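Local coordinates for blue (Type 1) copper domain protein (Nitrosopumilus maritimus, PDB 5FC9) that binds a mononuclear type 1 copper ion in an open site within a cupredoxin domain and probably serves in electron transfer, at residues N10-L24 and Y80-T93. Sequence-based numbering, arbitrary orientation.
Sequences NYDVTGAGFYSPLNL and YYCSFHPWRVGLVT. With CU (copper (II) ion), chain E.
R88 pushes its guanidinium into the curl of loop 10-18; in this cupredoxin domain the arginine follows the copper ligand H85 by three residues, and its bonds to backbone carbonyls join the copper-ligand loop to a distant part of the chain. The side chain bends at chi2, which turns NE back to the carbonyl of N10, 2.8 Å from NE to O and on a lone pair in the carbonyl plane. The outer nitrogens work edge-on: NH1 gives a nearly straight bond (169°) to G15 O, NH2 one to A16 O, both acceptors in the guanidinium plane. The N10 amide, its plane turned 19° from the guanidinium, slides alongside the arginine chain while ND2 bonds G17 O. Were an alanine here instead of R88, the carbonyls of N10, G15 and A16 would probably lose these donors and the loop be freer to shift. Next door the W87 indole takes V13 CG2 over one face, 3.6 Å from CZ2, and donates NE1 to D12 O. Y11 CA lies over a face of the copper ligand H85. The Y19 and Y80 rings run roughly side by side with little overlap, Y19 CE2 meeting Y80 CE2 at 3.5 Å; the Y19 hydroxyl donates to R88 O from above the carbonyl plane. Beyond them strand 23-26 pairs parallel with 89-94, and N23 OD1 receives the T93 hydroxyl 2.6 Å from OG1. C82, H85 and H42 bind the copper, and a water completes the site at 2.2 Å from the metal, donating its hydrogens to N10 OD1 and Y19 OH.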
ATOM      1  N   ASN A  10     -12.786  -1.949   6.096  1.00 13.30           N
ATOM      2  CA  ASN A  10     -12.708  -2.205   4.660  1.00 13.50           C
ATOM      3  C   ASN A  10     -12.241  -0.968   3.875  1.00 14.71           C
ATOM      4  O   ASN A  10     -11.656  -1.085   2.793  1.00 15.37           O
ATOM      5  CB  ASN A  10     -14.077  -2.709   4.160  1.00 12.85           C
ATOM      6  CG  ASN A  10     -14.082  -3.036   2.671  1.00 14.41           C
ATOM      7  OD1 ASN A  10     -14.499  -2.215   1.855  1.00 15.21           O
ATOM      8  ND2 ASN A  10     -13.596  -4.228   2.316  1.00 15.41           N
ATOM      9  N   TYR A  11     -12.463   0.225   4.420  1.00 13.14           N
ATOM     10  CA  TYR A  11     -11.983   1.446   3.767  1.00 14.10           C
ATOM     11  C   TYR A  11     -10.448   1.576   3.767  1.00 13.73           C
ATOM     12  O   TYR A  11      -9.903   2.406   3.049  1.00 14.55           O
ATOM     13  CB  TYR A  11     -12.580   2.692   4.435  1.00 15.37           C
ATOM     14  CG  TYR A  11     -12.205   2.850   5.890  1.00 14.27           C
ATOM     15  CD1 TYR A  11     -13.014   2.336   6.892  1.00 14.72           C
ATOM     16  CD2 TYR A  11     -11.039   3.510   6.262  1.00 15.42           C
ATOM     17  CE1 TYR A  11     -12.680   2.467   8.225  1.00 18.84           C
ATOM     18  CE2 TYR A  11     -10.701   3.654   7.595  1.00 14.42           C
ATOM     19  CZ  TYR A  11     -11.518   3.125   8.569  1.00 16.53           C
ATOM     20  OH  TYR A  11     -11.198   3.262   9.904  1.00 18.17           O
ATOM     21  N   ASP A  12      -9.791   0.775   4.596  1.00 13.72           N
ATOM     22  CA  ASP A  12      -8.330   0.806   4.751  1.00 14.21           C
ATOM     23  C   ASP A  12      -7.669   0.405   3.426  1.00 13.48           C
ATOM     24  O   ASP A  12      -8.178  -0.461   2.708  1.00 14.05           O
ATOM     25  CB  ASP A  12      -7.937  -0.139   5.895  1.00 13.18           C
ATOM     26  CG  ASP A  12      -6.530   0.074   6.420  1.00 14.65           C
ATOM     27  OD1 ASP A  12      -5.721   0.784   5.788  1.00 15.14           O
ATOM     28  OD2 ASP A  12      -6.253  -0.546   7.467  1.00 13.90           O
ATOM     29  N   VAL A  13      -6.550   1.051   3.093  1.00 12.39           N
ATOM     30  CA  VAL A  13      -5.824   0.727   1.862  1.00 13.03           C
ATOM     31  C   VAL A  13      -4.752  -0.305   2.195  1.00 12.51           C
ATOM     32  O   VAL A  13      -3.560   0.017   2.303  1.00 14.32           O
ATOM     33  CB  VAL A  13      -5.185   1.980   1.218  1.00 14.68           C
ATOM     34  CG1 VAL A  13      -4.607   1.646  -0.140  1.00 16.69           C
ATOM     35  CG2 VAL A  13      -6.216   3.111   1.085  1.00 17.22           C
ATOM     36  N   THR A  14      -5.185  -1.548   2.394  1.00 13.47           N
ATOM     37  CA  THR A  14      -4.265  -2.601   2.791  1.00 12.70           C
ATOM     38  C   THR A  14      -4.962  -3.936   2.626  1.00 13.47           C
ATOM     39  O   THR A  14      -6.097  -3.984   2.134  1.00 15.18           O
ATOM     40  CB  THR A  14      -3.771  -2.407   4.248  1.00 15.04           C
ATOM     41  OG1 THR A  14      -2.690  -3.305   4.517  1.00 14.64           O
ATOM     42  CG2 THR A  14      -4.903  -2.663   5.241  1.00 12.54           C
ATOM     43  N   GLY A  15      -4.301  -5.021   3.014  1.00 13.27           N
ATOM     44  CA  GLY A  15      -4.892  -6.341   2.815  1.00 14.29           C
ATOM     45  C   GLY A  15      -6.036  -6.645   3.762  1.00 15.50           C
ATOM     46  O   GLY A  15      -7.173  -6.858   3.340  1.00 15.00           O
ATOM     47  N   ALA A  16      -5.737  -6.682   5.054  1.00 15.77           N
ATOM     48  CA  ALA A  16      -6.769  -6.988   6.037  1.00 14.78           C
ATOM     49  C   ALA A  16      -7.946  -6.020   5.904  1.00 14.59           C
ATOM     50  O   ALA A  16      -7.765  -4.836   5.593  1.00 14.74           O
ATOM     51  CB  ALA A  16      -6.201  -6.939   7.429  1.00 16.53           C
ATOM     52  N   GLY A  17      -9.151  -6.537   6.116  1.00 14.46           N
ATOM     53  CA  GLY A  17     -10.350  -5.733   5.964  1.00 15.02           C
ATOM     54  C   GLY A  17     -11.130  -6.065   4.706  1.00 15.33           C
ATOM     55  O   GLY A  17     -12.126  -5.418   4.406  1.00 14.83           O
ATOM     56  N   PHE A  18     -10.679  -7.071   3.967  1.00 13.92           N
ATOM     57  CA  PHE A  18     -11.352  -7.440   2.728  1.00 13.39           C
ATOM     58  C   PHE A  18     -12.705  -8.106   3.012  1.00 15.15           C
ATOM     59  O   PHE A  18     -13.001  -8.488   4.149  1.00 15.34           O
ATOM     60  CB  PHE A  18     -10.465  -8.351   1.858  1.00 14.47           C
ATOM     61  CG  PHE A  18      -9.740  -9.439   2.617  1.00 15.96           C
ATOM     62  CD1 PHE A  18     -10.440 -10.413   3.305  1.00 16.81           C
ATOM     63  CD2 PHE A  18      -8.351  -9.515   2.584  1.00 16.45           C
ATOM     64  CE1 PHE A  18      -9.773 -11.415   3.991  1.00 20.06           C
ATOM     65  CE2 PHE A  18      -7.685 -10.521   3.255  1.00 18.19           C
ATOM     66  CZ  PHE A  18      -8.393 -11.467   3.962  1.00 18.08           C
ATOM     67  N   TYR A  19     -13.516  -8.214   1.962  1.00 14.97           N
ATOM     68  CA  TYR A  19     -14.830  -8.857   2.038  1.00 14.09           C
ATOM     69  C   TYR A  19     -14.726 -10.251   2.622  1.00 15.62           C
ATOM     70  O   TYR A  19     -13.770 -10.965   2.355  1.00 16.13           O
ATOM     71  CB  TYR A  19     -15.470  -8.946   0.648  1.00 16.77           C
ATOM     72  CG  TYR A  19     -15.534  -7.633  -0.097  1.00 15.07           C
ATOM     73  CD1 TYR A  19     -16.008  -6.479   0.521  1.00 15.76           C
ATOM     74  CD2 TYR A  19     -15.109  -7.547  -1.410  1.00 16.20           C
ATOM     75  CE1 TYR A  19     -16.057  -5.271  -0.155  1.00 16.37           C
ATOM     76  CE2 TYR A  19     -15.143  -6.347  -2.100  1.00 15.05           C
ATOM     77  CZ  TYR A  19     -15.621  -5.208  -1.468  1.00 16.97           C
ATOM     78  OH  TYR A  19     -15.669  -3.998  -2.122  1.00 16.24           O
ATOM     79  N   SER A  20     -15.733 -10.640   3.404  1.00 15.10           N
ATOM     80  CA  SER A  20     -15.727 -11.923   4.090  1.00 17.70           C
ATOM     81  C   SER A  20     -16.981 -12.723   3.769  1.00 17.10           C
ATOM     82  O   SER A  20     -18.059 -12.366   4.224  1.00 18.20           O
ATOM     83  CB  SER A  20     -15.624 -11.706   5.602  1.00 20.22           C
ATOM     84  OG  SER A  20     -15.498 -12.934   6.292  1.00 22.42           O
ATOM     85  N   PRO A  21     -16.845 -13.814   3.003  1.00 17.65           N
ATOM     86  CA  PRO A  21     -15.615 -14.346   2.419  1.00 15.96           C
ATOM     87  C   PRO A  21     -15.236 -13.609   1.149  1.00 17.56           C
ATOM     88  O   PRO A  21     -16.100 -13.021   0.499  1.00 18.19           O
ATOM     89  CB  PRO A  21     -15.984 -15.794   2.100  1.00 20.42           C
ATOM     90  CG  PRO A  21     -17.443 -15.729   1.822  1.00 20.71           C
ATOM     91  CD  PRO A  21     -18.011 -14.719   2.797  1.00 19.60           C
ATOM     92  N   LEU A  22     -13.963 -13.670   0.782  1.00 15.62           N
ATOM     93  CA  LEU A  22     -13.478 -12.969  -0.394  1.00 14.06           C
ATOM     94  C   LEU A  22     -13.939 -13.666  -1.681  1.00 16.64           C
ATOM     95  O   LEU A  22     -14.103 -13.025  -2.717  1.00 17.25           O
ATOM     96  CB  LEU A  22     -11.958 -12.872  -0.337  1.00 17.12           C
ATOM     97  CG  LEU A  22     -11.283 -11.918  -1.315  1.00 20.73           C
ATOM     98  CD1 LEU A  22     -11.853 -10.526  -1.176  1.00 19.09           C
ATOM     99  CD2 LEU A  22      -9.790 -11.932  -1.029  1.00 21.39           C
ATOM    100  N   ASN A  23     -14.124 -14.982  -1.603  1.00 17.27           N
ATOM    101  CA  ASN A  23     -14.767 -15.739  -2.673  1.00 19.63           C
ATOM    102  C   ASN A  23     -15.910 -16.525  -2.066  1.00 19.08           C
ATOM    103  O   ASN A  23     -15.679 -17.428  -1.267  1.00 21.32           O
ATOM    104  CB  ASN A  23     -13.798 -16.696  -3.378  1.00 20.52           C
ATOM    105  CG  ASN A  23     -14.482 -17.499  -4.486  1.00 20.38           C
ATOM    106  OD1 ASN A  23     -15.355 -16.984  -5.183  1.00 20.67           O
ATOM    107  ND2 ASN A  23     -14.090 -18.761  -4.641  1.00 22.39           N
ATOM    108  N   LEU A  24     -17.134 -16.157  -2.422  1.00 18.89           N
ATOM    109  CA  LEU A  24     -18.313 -16.856  -1.928  1.00 17.70           C
ATOM    110  C   LEU A  24     -18.698 -17.934  -2.927  1.00 20.78           C
ATOM    111  O   LEU A  24     -19.021 -17.618  -4.067  1.00 19.85           O
ATOM    112  CB  LEU A  24     -19.472 -15.879  -1.718  1.00 19.76           C
ATOM    113  CG  LEU A  24     -20.782 -16.535  -1.266  1.00 18.78           C
ATOM    114  CD1 LEU A  24     -20.670 -16.987   0.173  1.00 24.92           C
ATOM    115  CD2 LEU A  24     -21.983 -15.602  -1.469  1.00 19.49           C
ATOM    116  N   TYR A  80     -16.502  -8.453  -8.446  1.00 15.48           N
ATOM    117  CA  TYR A  80     -17.160  -7.197  -8.127  1.00 14.80           C
ATOM    118  C   TYR A  80     -16.239  -6.327  -7.299  1.00 13.83           C
ATOM    119  O   TYR A  80     -15.281  -6.824  -6.708  1.00 16.35           O
ATOM    120  CB  TYR A  80     -18.475  -7.430  -7.369  1.00 15.72           C
ATOM    121  CG  TYR A  80     -18.265  -8.042  -6.011  1.00 15.55           C
ATOM    122  CD1 TYR A  80     -18.201  -9.413  -5.854  1.00 14.15           C
ATOM    123  CD2 TYR A  80     -18.114  -7.238  -4.884  1.00 15.55           C
ATOM    124  CE1 TYR A  80     -17.993  -9.994  -4.601  1.00 16.05           C
ATOM    125  CE2 TYR A  80     -17.897  -7.800  -3.632  1.00 14.37           C
ATOM    126  CZ  TYR A  80     -17.838  -9.168  -3.495  1.00 14.57           C
ATOM    127  OH  TYR A  80     -17.629  -9.739  -2.261  1.00 16.31           O
ATOM    128  N   TYR A  81     -16.535  -5.040  -7.239  1.00 14.97           N
ATOM    129  CA  TYR A  81     -15.716  -4.155  -6.428  1.00 14.07           C
ATOM    130  C   TYR A  81     -16.626  -3.104  -5.787  1.00 15.23           C
ATOM    131  O   TYR A  81     -17.850  -3.189  -5.891  1.00 15.00           O
ATOM    132  CB  TYR A  81     -14.581  -3.584  -7.310  1.00 15.68           C
ATOM    133  CG  TYR A  81     -14.821  -2.304  -8.092  1.00 13.87           C
ATOM    134  CD1 TYR A  81     -13.762  -1.464  -8.404  1.00 21.83           C
ATOM    135  CD2 TYR A  81     -16.104  -1.887  -8.452  1.00 15.67           C
ATOM    136  CE1 TYR A  81     -13.965  -0.269  -9.099  1.00 26.90           C
ATOM    137  CE2 TYR A  81     -16.310  -0.703  -9.128  1.00 18.16           C
ATOM    138  CZ  TYR A  81     -15.242   0.097  -9.454  1.00 24.92           C
ATOM    139  OH  TYR A  81     -15.445   1.273 -10.144  1.00 29.05           O
ATOM    140  N   CYS A  82     -16.022  -2.129  -5.128  1.00 13.13           N
ATOM    141  CA  CYS A  82     -16.702  -0.947  -4.622  1.00 16.42           C
ATOM    142  C   CYS A  82     -16.145   0.254  -5.351  1.00 17.12           C
ATOM    143  O   CYS A  82     -14.924   0.424  -5.408  1.00 15.29           O
ATOM    144  CB  CYS A  82     -16.480  -0.797  -3.112  1.00 16.97           C
ATOM    145  SG  CYS A  82     -17.058   0.774  -2.419  1.00 14.44           S
ATOM    146  N   SER A  83     -17.000   1.105  -5.907  1.00 15.56           N
ATOM    147  CA  SER A  83     -16.459   2.206  -6.696  1.00 16.28           C
ATOM    148  C   SER A  83     -15.748   3.253  -5.817  1.00 17.80           C
ATOM    149  O   SER A  83     -14.919   4.027  -6.311  1.00 18.71           O
ATOM    150  CB  SER A  83     -17.556   2.857  -7.555  1.00 22.16           C
ATOM    151  OG  SER A  83     -18.505   3.559  -6.771  1.00 24.19           O
ATOM    152  N   PHE A  84     -16.048   3.265  -4.516  1.00 16.51           N
ATOM    153  CA  PHE A  84     -15.369   4.178  -3.603  1.00 17.53           C
ATOM    154  C   PHE A  84     -14.001   3.647  -3.193  1.00 16.68           C
ATOM    155  O   PHE A  84     -13.082   4.414  -2.896  1.00 17.52           O
ATOM    156  CB  PHE A  84     -16.193   4.407  -2.340  1.00 16.36           C
ATOM    157  CG  PHE A  84     -17.609   4.829  -2.594  1.00 21.00           C
ATOM    158  CD1 PHE A  84     -17.926   5.661  -3.650  1.00 24.57           C
ATOM    159  CD2 PHE A  84     -18.617   4.397  -1.756  1.00 19.76           C
ATOM    160  CE1 PHE A  84     -19.240   6.045  -3.869  1.00 24.09           C
ATOM    161  CE2 PHE A  84     -19.928   4.780  -1.964  1.00 24.14           C
ATOM    162  CZ  PHE A  84     -20.238   5.603  -3.029  1.00 25.05           C
ATOM    163  N   HIS A  85     -13.887   2.327  -3.152  1.00 15.37           N
ATOM    164  CA  HIS A  85     -12.634   1.677  -2.776  1.00 14.98           C
ATOM    165  C   HIS A  85     -12.326   0.580  -3.767  1.00 14.88           C
ATOM    166  O   HIS A  85     -12.491  -0.593  -3.468  1.00 14.76           O
ATOM    167  CB  HIS A  85     -12.713   1.115  -1.352  1.00 14.33           C
ATOM    168  CG  HIS A  85     -13.321   2.072  -0.371  1.00 16.19           C
ATOM    169  ND1 HIS A  85     -14.640   2.001   0.019  1.00 15.60           N
ATOM    170  CD2 HIS A  85     -12.797   3.142   0.275  1.00 17.28           C
ATOM    171  CE1 HIS A  85     -14.904   2.980   0.868  1.00 14.37           C
ATOM    172  NE2 HIS A  85     -13.801   3.688   1.038  1.00 17.36           N
ATOM    173  N   PRO A  86     -11.880   0.963  -4.970  1.00 15.76           N
ATOM    174  CA  PRO A  86     -11.788  -0.003  -6.072  1.00 17.32           C
ATOM    175  C   PRO A  86     -10.739  -1.095  -5.867  1.00 15.86           C
ATOM    176  O   PRO A  86     -10.790  -2.106  -6.566  1.00 16.46           O
ATOM    177  CB  PRO A  86     -11.434   0.879  -7.275  1.00 19.55           C
ATOM    178  CG  PRO A  86     -10.891   2.118  -6.718  1.00 20.55           C
ATOM    179  CD  PRO A  86     -11.582   2.335  -5.407  1.00 17.22           C
ATOM    180  N   TRP A  87      -9.823  -0.905  -4.919  1.00 15.65           N
ATOM    181  CA  TRP A  87      -8.866  -1.959  -4.577  1.00 15.80           C
ATOM    182  C   TRP A  87      -9.538  -3.121  -3.841  1.00 15.65           C
ATOM    183  O   TRP A  87      -8.973  -4.210  -3.721  1.00 17.95           O
ATOM    184  CB  TRP A  87      -7.708  -1.408  -3.731  1.00 15.68           C
ATOM    185  CG  TRP A  87      -8.135  -0.795  -2.437  1.00 14.89           C
ATOM    186  CD1 TRP A  87      -8.198  -1.410  -1.205  1.00 15.23           C
ATOM    187  CD2 TRP A  87      -8.560   0.552  -2.238  1.00 13.31           C
ATOM    188  NE1 TRP A  87      -8.641  -0.513  -0.261  1.00 14.41           N
ATOM    189  CE2 TRP A  87      -8.883   0.692  -0.870  1.00 14.29           C
ATOM    190  CE3 TRP A  87      -8.701   1.658  -3.084  1.00 15.57           C
ATOM    191  CZ2 TRP A  87      -9.324   1.906  -0.333  1.00 14.30           C
ATOM    192  CZ3 TRP A  87      -9.155   2.856  -2.553  1.00 16.77           C
ATOM    193  CH2 TRP A  87      -9.469   2.966  -1.187  1.00 16.19           C
ATOM    194  N   ARG A  88     -10.756  -2.894  -3.357  1.00 14.69           N
ATOM    195  CA  ARG A  88     -11.502  -3.945  -2.674  1.00 13.96           C
ATOM    196  C   ARG A  88     -12.329  -4.722  -3.674  1.00 16.63           C
ATOM    197  O   ARG A  88     -13.447  -4.317  -4.014  1.00 17.27           O
ATOM    198  CB  ARG A  88     -12.400  -3.350  -1.591  1.00 14.05           C
ATOM    199  CG  ARG A  88     -11.623  -2.640  -0.486  1.00 12.61           C
ATOM    200  CD  ARG A  88     -10.598  -3.571   0.141  1.00 14.39           C
ATOM    201  NE  ARG A  88     -10.166  -3.096   1.450  1.00 13.63           N
ATOM    202  CZ  ARG A  88      -9.377  -3.801   2.253  1.00 14.51           C
ATOM    203  NH1 ARG A  88      -8.915  -4.972   1.840  1.00 14.78           N
ATOM    204  NH2 ARG A  88      -9.054  -3.341   3.455  1.00 13.43           N
ATOM    205  N   VAL A  89     -11.757  -5.826  -4.148  1.00 15.49           N
ATOM    206  CA  VAL A  89     -12.383  -6.644  -5.185  1.00 15.27           C
ATOM    207  C   VAL A  89     -12.625  -8.058  -4.667  1.00 17.06           C
ATOM    208  O   VAL A  89     -11.735  -8.677  -4.066  1.00 19.20           O
ATOM    209  CB  VAL A  89     -11.519  -6.678  -6.463  1.00 17.31           C
ATOM    210  CG1 VAL A  89     -11.381  -5.284  -7.041  1.00 23.79           C
ATOM    211  CG2 VAL A  89     -10.132  -7.262  -6.187  1.00 20.53           C
ATOM    212  N   GLY A  90     -13.845  -8.560  -4.870  1.00 14.87           N
ATOM    213  CA  GLY A  90     -14.191  -9.893  -4.419  1.00 15.02           C
ATOM    214  C   GLY A  90     -14.795 -10.732  -5.532  1.00 16.45           C
ATOM    215  O   GLY A  90     -14.938 -10.264  -6.663  1.00 15.41           O
ATOM    216  N   LEU A  91     -15.130 -11.969  -5.192  1.00 17.02           N
ATOM    217  CA  LEU A  91     -15.687 -12.929  -6.136  1.00 18.38           C
ATOM    218  C   LEU A  91     -16.931 -13.604  -5.602  1.00 17.06           C
ATOM    219  O   LEU A  91     -17.050 -13.870  -4.407  1.00 17.43           O
ATOM    220  CB  LEU A  91     -14.665 -14.015  -6.472  1.00 18.95           C
ATOM    221  CG  LEU A  91     -13.313 -13.574  -7.006  1.00 22.06           C
ATOM    222  CD1 LEU A  91     -12.432 -14.787  -7.115  1.00 26.61           C
ATOM    223  CD2 LEU A  91     -13.515 -12.978  -8.364  1.00 26.60           C
ATOM    224  N   VAL A  92     -17.845 -13.916  -6.516  1.00 19.22           N
ATOM    225  CA  VAL A  92     -18.902 -14.884  -6.265  1.00 19.14           C
ATOM    226  C   VAL A  92     -18.736 -15.993  -7.297  1.00 18.80           C
ATOM    227  O   VAL A  92     -18.743 -15.728  -8.500  1.00 20.90           O
ATOM    228  CB  VAL A  92     -20.305 -14.265  -6.377  1.00 17.99           C
ATOM    229  CG1 VAL A  92     -21.386 -15.323  -6.146  1.00 19.55           C
ATOM    230  CG2 VAL A  92     -20.469 -13.110  -5.405  1.00 18.47           C
ATOM    231  N   THR A  93     -18.552 -17.217  -6.821  1.00 18.96           N
ATOM    232  CA  THR A  93     -18.331 -18.347  -7.706  1.00 22.17           C
ATOM    233  C   THR A  93     -19.548 -19.251  -7.663  1.00 22.51           C
ATOM    234  O   THR A  93     -19.824 -19.886  -6.643  1.00 23.04           O
ATOM    235  CB  THR A  93     -17.068 -19.123  -7.317  1.00 24.40           C
ATOM    236  OG1 THR A  93     -15.933 -18.253  -7.429  1.00 22.57           O
ATOM    237  CG2 THR A  93     -16.874 -20.323  -8.241  1.00 24.94           C
TER
HETATM  238 CU    CU E1401     -16.080   0.599  -0.428  1.00 17.16          CU
HETATM  239  O   HOH W   1     -15.223  -1.475  -0.463  1.00 19.53           O
HETATM  240  O   HOH W   2     -17.122 -12.303  -2.015  1.00 19.31           O